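Local coordinates for low temperature requirement C protein (Listeria monocytogenes, PDB 1Y9I) that is probably a phosphatidylglycerophosphatase, removing phosphate from a membrane lipid precursor, and carries a two-metal site in a helical bundle, at residues E44-I47 and C48-V52; A154-R157 and L158-Y162. One frame throughout, in Å; residues are numbered along the deposited sequence.

Interaction 1 of 2, residues E44-I47 and C48-V52; sequences ELDI and CRQNV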
loop_
_atom_site.group_PDB
_atom_site.type_symbol
_atom_site.label_atom_id
_atom_site.label_comp_id
_atom_site.label_asym_id
_atom_site.label_seq_id
_atom_site.Cartn_x
_atom_site.Cartn_y
_atom_site.Cartn_z
ATOM N N GLU A 44 29.204 -8.793 5.972
ATOM C CA GLU A 44 29.332 -10.228 5.744
ATOM C C GLU A 44 27.976 -10.922 5.784
ATOM O O GLU A 44 26.981 -10.350 6.235
ATOM C CB GLU A 44 30.282 -10.845 6.776
ATOM C CG GLU A 44 31.717 -10.341 6.658
ATOM C CD GLU A 44 32.654 -10.967 7.679
ATOM O OE1 GLU A 44 32.340 -10.922 8.885
ATOM O OE2 GLU A 44 33.709 -11.503 7.274
ATOM N N LEU A 45 27.951 -12.164 5.318
ATOM C CA LEU A 45 26.725 -12.951 5.247
ATOM C C LEU A 45 25.999 -13.229 6.562
ATOM O O LEU A 45 24.770 -13.217 6.603
ATOM C CB LEU A 45 27.013 -14.282 4.549
ATOM C CG LEU A 45 25.788 -15.064 4.073
ATOM C CD1 LEU A 45 25.066 -14.257 3.001
ATOM C CD2 LEU A 45 26.215 -16.417 3.524
ATOM N N ASP A 46 26.743 -13.468 7.635
ATOM C CA ASP A 46 26.120 -13.790 8.917
ATOM C C ASP A 46 25.046 -12.819 9.403
ATOM O O ASP A 46 23.939 -13.242 9.741
ATOM C CB ASP A 46 27.178 -13.948 10.012
ATOM C CG ASP A 46 26.600 -14.524 11.295
ATOM O OD1 ASP A 46 26.150 -15.691 11.275
ATOM O OD2 ASP A 46 26.585 -13.814 12.321
ATOM N N ILE A 47 25.362 -11.528 9.456
ATOM C CA ILE A 47 24.379 -10.559 9.922
ATOM C C ILE A 47 23.197 -10.487 8.951
ATOM O O ILE A 47 22.076 -10.194 9.353
ATOM C CB ILE A 47 25.000 -9.145 10.108
ATOM C CG1 ILE A 47 23.956 -8.186 10.686
ATOM C CG2 ILE A 47 25.506 -8.610 8.787
ATOM C CD1 ILE A 47 23.464 -8.567 12.060
ATOM N N CYS A 48 23.450 -10.759 7.675
ATOM C CA CYS A 48 22.381 -10.749 6.681
ATOM C C CYS A 48 21.461 -11.929 6.984
ATOM O O CYS A 48 20.239 -11.813 6.930
ATOM C CB CYS A 48 22.968 -10.872 5.270
ATOM S SG CYS A 48 23.925 -9.419 4.728
ATOM N N ARG A 49 22.069 -13.062 7.324
ATOM C CA ARG A 49 21.333 -14.274 7.668
ATOM C C ARG A 49 20.417 -14.032 8.872
ATOM O O ARG A 49 19.246 -14.435 8.869
ATOM C CB ARG A 49 22.327 -15.393 7.988
ATOM C CG ARG A 49 21.701 -16.725 8.355
ATOM C CD ARG A 49 22.785 -17.746 8.690
ATOM N NE ARG A 49 23.713 -17.933 7.577
ATOM C CZ ARG A 49 25.026 -17.734 7.649
ATOM N NH1 ARG A 49 25.585 -17.337 8.787
ATOM N NH2 ARG A 49 25.783 -17.929 6.580
ATOM N N GLN A 50 20.951 -13.371 9.898
ATOM C CA GLN A 50 20.187 -13.080 11.113
ATOM C C GLN A 50 18.963 -12.213 10.830
ATOM O O GLN A 50 17.906 -12.399 11.428
ATOM C CB GLN A 50 21.068 -12.364 12.142
ATOM C CG GLN A 50 22.196 -13.205 12.720
ATOM C CD GLN A 50 23.017 -12.430 13.734
ATOM O OE1 GLN A 50 22.475 -11.879 14.692
ATOM N NE2 GLN A 50 24.329 -12.383 13.527
ATOM N N ASN A 51 19.112 -11.246 9.933
ATOM C CA ASN A 51 17.993 -10.376 9.605
ATOM C C ASN A 51 16.931 -11.138 8.816
ATOM O O ASN A 51 15.739 -10.865 8.957
ATOM C CB ASN A 51 18.483 -9.147 8.832
ATOM C CG ASN A 51 18.999 -8.046 9.757
ATOM O OD1 ASN A 51 18.217 -7.300 10.352
ATOM N ND2 ASN A 51 20.322 -7.951 9.891
ATOM N N VAL A 52 17.359 -12.094 7.994
ATOM C CA VAL A 52 16.407 -12.900 7.229
ATOM C C VAL A 52 15.594 -13.720 8.229
ATOM O O VAL A 52 14.369 -13.812 8.123
ATOM C CB VAL A 52 17.126 -13.853 6.242
ATOM C CG1 VAL A 52 16.127 -14.853 5.651
ATOM C CG2 VAL A 52 17.778 -13.052 5.116
#
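The Asp46 carboxylate sits between the ends of two side chains from the next turn, Arg49 and Gln50, one oxygen turned to each. OD1 forms a salt bridge with Arg49 NH1 at 3.0 Å, meeting the guanidinium at its edge, near its plane. Only OD1 and NH1 meet, since OD2 is taken by Gln50, and the two flat groups are turned 59° apart. OD2 accepts from Gln50 NE2 at 2.9 Å, but the amide arrives from above the carboxylate plane, 49° out of it, and the bond is well bent. Together the two partners restrain the rotation of the acid.

Arg49 gets there by a bend: its chain runs extended to CD and then turns at chi3 (-58°), which swings the guanidinium back toward the start of the helix. That places NH2 3.4 Å from Leu45 CD2, the leucine crossing the arginine at about a right angle. NE makes a salt bridge with Asp26, so the guanidinium is shared between acids on two helices.

On another side of the helix, Ile47 O takes two donors from one residue. Asn51 N reaches it at 3.2 Å in the ordinary helical bond, and Asn51 ND2 at 2.9 Å from the opposite face of the carbonyl plane. The isoleucine and asparagine side chains run side by side, Ile47 CG1 lying 3.7 Å from Asn51 ND2. Asn51 OD1 is hydrogen-bonded to Arg157 on helix 143-160.

Leu45 and Cys48 pack on helix 25-36. These i to i+3 and i to i+4 contacts build the amino-terminal turns of helix 45-56, where a negative side chain such as Asp46 probably also suits the helix dipole.

Interaction 2 of 2, residues A154-R157 and L158-Y162; sequences AASR and LAHSY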
loop_
_atom_site.group_PDB
_atom_site.type_symbol
_atom_site.label_atom_id
_atom_site.label_comp_id
_atom_site.label_asym_id
_atom_site.label_seq_id
_atom_site.Cartn_x
_atom_site.Cartn_y
_atom_site.Cartn_z
ATOM N N ALA A 154 14.468 -7.731 4.959
ATOM C CA ALA A 154 15.644 -8.017 5.769
ATOM C C ALA A 154 16.666 -6.891 5.616
ATOM O O ALA A 154 17.308 -6.499 6.589
ATOM C CB ALA A 154 16.263 -9.362 5.352
ATOM N N ALA A 155 16.820 -6.378 4.396
ATOM C CA ALA A 155 17.756 -5.279 4.143
ATOM C C ALA A 155 17.307 -4.025 4.891
ATOM O O ALA A 155 18.132 -3.233 5.362
ATOM C CB ALA A 155 17.840 -4.987 2.644
ATOM N N SER A 156 15.994 -3.843 4.995
ATOM C CA SER A 156 15.434 -2.692 5.697
ATOM C C SER A 156 15.676 -2.816 7.200
ATOM O O SER A 156 16.052 -1.844 7.867
ATOM C CB SER A 156 13.933 -2.594 5.416
ATOM O OG SER A 156 13.340 -1.603 6.229
ATOM N N ARG A 157 15.470 -4.012 7.742
ATOM C CA ARG A 157 15.699 -4.209 9.169
ATOM C C ARG A 157 17.170 -3.913 9.476
ATOM O O ARG A 157 17.498 -3.291 10.489
ATOM C CB ARG A 157 15.355 -5.642 9.586
ATOM C CG ARG A 157 15.554 -5.884 11.087
ATOM C CD ARG A 157 15.198 -7.300 11.503
ATOM N NE ARG A 157 15.244 -7.447 12.958
ATOM C CZ ARG A 157 16.361 -7.402 13.679
ATOM N NH1 ARG A 157 17.533 -7.219 13.082
ATOM N NH2 ARG A 157 16.305 -7.519 15.003
ATOM N N LEU A 158 18.048 -4.355 8.584
ATOM C CA LEU A 158 19.482 -4.137 8.736
ATOM C C LEU A 158 19.764 -2.632 8.742
ATOM O O LEU A 158 20.492 -2.135 9.598
ATOM C CB LEU A 158 20.230 -4.828 7.585
ATOM C CG LEU A 158 21.762 -4.834 7.557
ATOM C CD1 LEU A 158 22.250 -5.857 6.538
ATOM C CD2 LEU A 158 22.281 -3.450 7.211
ATOM N N ALA A 159 19.184 -1.907 7.788
ATOM C CA ALA A 159 19.386 -0.461 7.713
ATOM C C ALA A 159 19.018 0.196 9.039
ATOM O O ALA A 159 19.742 1.069 9.533
ATOM C CB ALA A 159 18.554 0.132 6.588
ATOM N N HIS A 160 17.894 -0.223 9.617
ATOM C CA HIS A 160 17.455 0.331 10.895
ATOM C C HIS A 160 18.387 -0.071 12.031
ATOM O O HIS A 160 18.466 0.617 13.048
ATOM C CB HIS A 160 16.035 -0.130 11.241
ATOM C CG HIS A 160 14.957 0.674 10.583
ATOM N ND1 HIS A 160 14.501 0.410 9.310
ATOM C CD2 HIS A 160 14.251 1.744 11.020
ATOM C CE1 HIS A 160 13.561 1.282 8.991
ATOM N NE2 HIS A 160 13.392 2.103 10.011
ATOM N N SER A 161 19.091 -1.183 11.854
ATOM C CA SER A 161 20.006 -1.677 12.878
ATOM C C SER A 161 21.177 -0.741 13.162
ATOM O O SER A 161 21.995 -1.022 14.036
ATOM C CB SER A 161 20.544 -3.058 12.482
ATOM O OG SER A 161 19.497 -4.012 12.386
ATOM N N TYR A 162 21.261 0.369 12.438
ATOM C CA TYR A 162 22.350 1.322 12.644
ATOM C C TYR A 162 21.887 2.623 13.306
ATOM O O TYR A 162 22.693 3.519 13.573
ATOM C CB TYR A 162 23.034 1.635 11.308
ATOM C CG TYR A 162 23.768 0.459 10.698
ATOM C CD1 TYR A 162 23.093 -0.713 10.356
ATOM C CD2 TYR A 162 25.141 0.520 10.454
ATOM C CE1 TYR A 162 23.765 -1.796 9.781
ATOM C CE2 TYR A 162 25.825 -0.554 9.883
ATOM C CZ TYR A 162 25.130 -1.710 9.548
ATOM O OH TYR A 162 25.798 -2.775 8.981
#
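His160 and Ser161 fold back on the preceding turn, and each meets a backbone carbonyl there through both its main-chain N-H and its side chain. Ser156 O accepts from His160 N at 3.0 Å and from His160 ND1 at 3.1 Å. The two donors come from opposite faces of the carbonyl plane; ND1 stands well above it, 48° out, yet the oxygen lies in the plane of the imidazole at the ring's edge, and the N-H points at it fairly straight. With chi1 at -82°, CG sits beside the backbone N, which is what brings ND1 round to the carbonyl.

Ser161 treats Arg157 O in a related way. Its OG donates at 2.8 Å from above the carbonyl plane, while the bond from Ser161 N is weak, with an N-H...O angle of 128°. The short hydroxyl bond thus supplements a main-chain bond that is failing as the helix ends. Upstream, Leu158 N to Ala154 O and Ala159 N to Ala155 O are regular helical bonds, both 3.0 Å long.

Looser contacts fill in around these. The Arg157 chain is extended as far as NE, and its NH1 lies 3.8 Å from Ser161 OG, a loose approach and not a bond; NH1 has its hydrogen bond with Asn51. Ser156 OG lies 3.9 Å from His160 ND1, but its own hydrogen bond goes to Tyr109 O.

Ala154 and Leu158 pack on helices 25-36 and 45-56, whereas Ala159 and His160 touch Leu94 of a second subunit, so this end of the helix serves both the bundle and the tetramer. What results is a helix carboxyl terminus, that of helix 143-160, in which side-chain donors double up on the last-turn carbonyls.

Overall arrangement
Interaction 1 builds the opening turns of helix 45-56 and interaction 2 the closing turns of helix 143-160, and the two meet side by side with their centres 10 Å apart. The polar join is Asn51 OD1 to Arg157 NH1, 2.8 Å, a probable hydrogen bond. Asn51 thus faces both ways, its amide nitrogen on its own helix and its oxygen on the neighbour. Close packing continues beside it, Asn51 CB lying 3.7 Å from Ala154 O. Thr141, Asp144 and Asp145 bind magnesium at or just before the start of helix 143-160; interaction 2 is at its far end, against which interaction 1 packs. Neither contact contains a magnesium or calcium ligand.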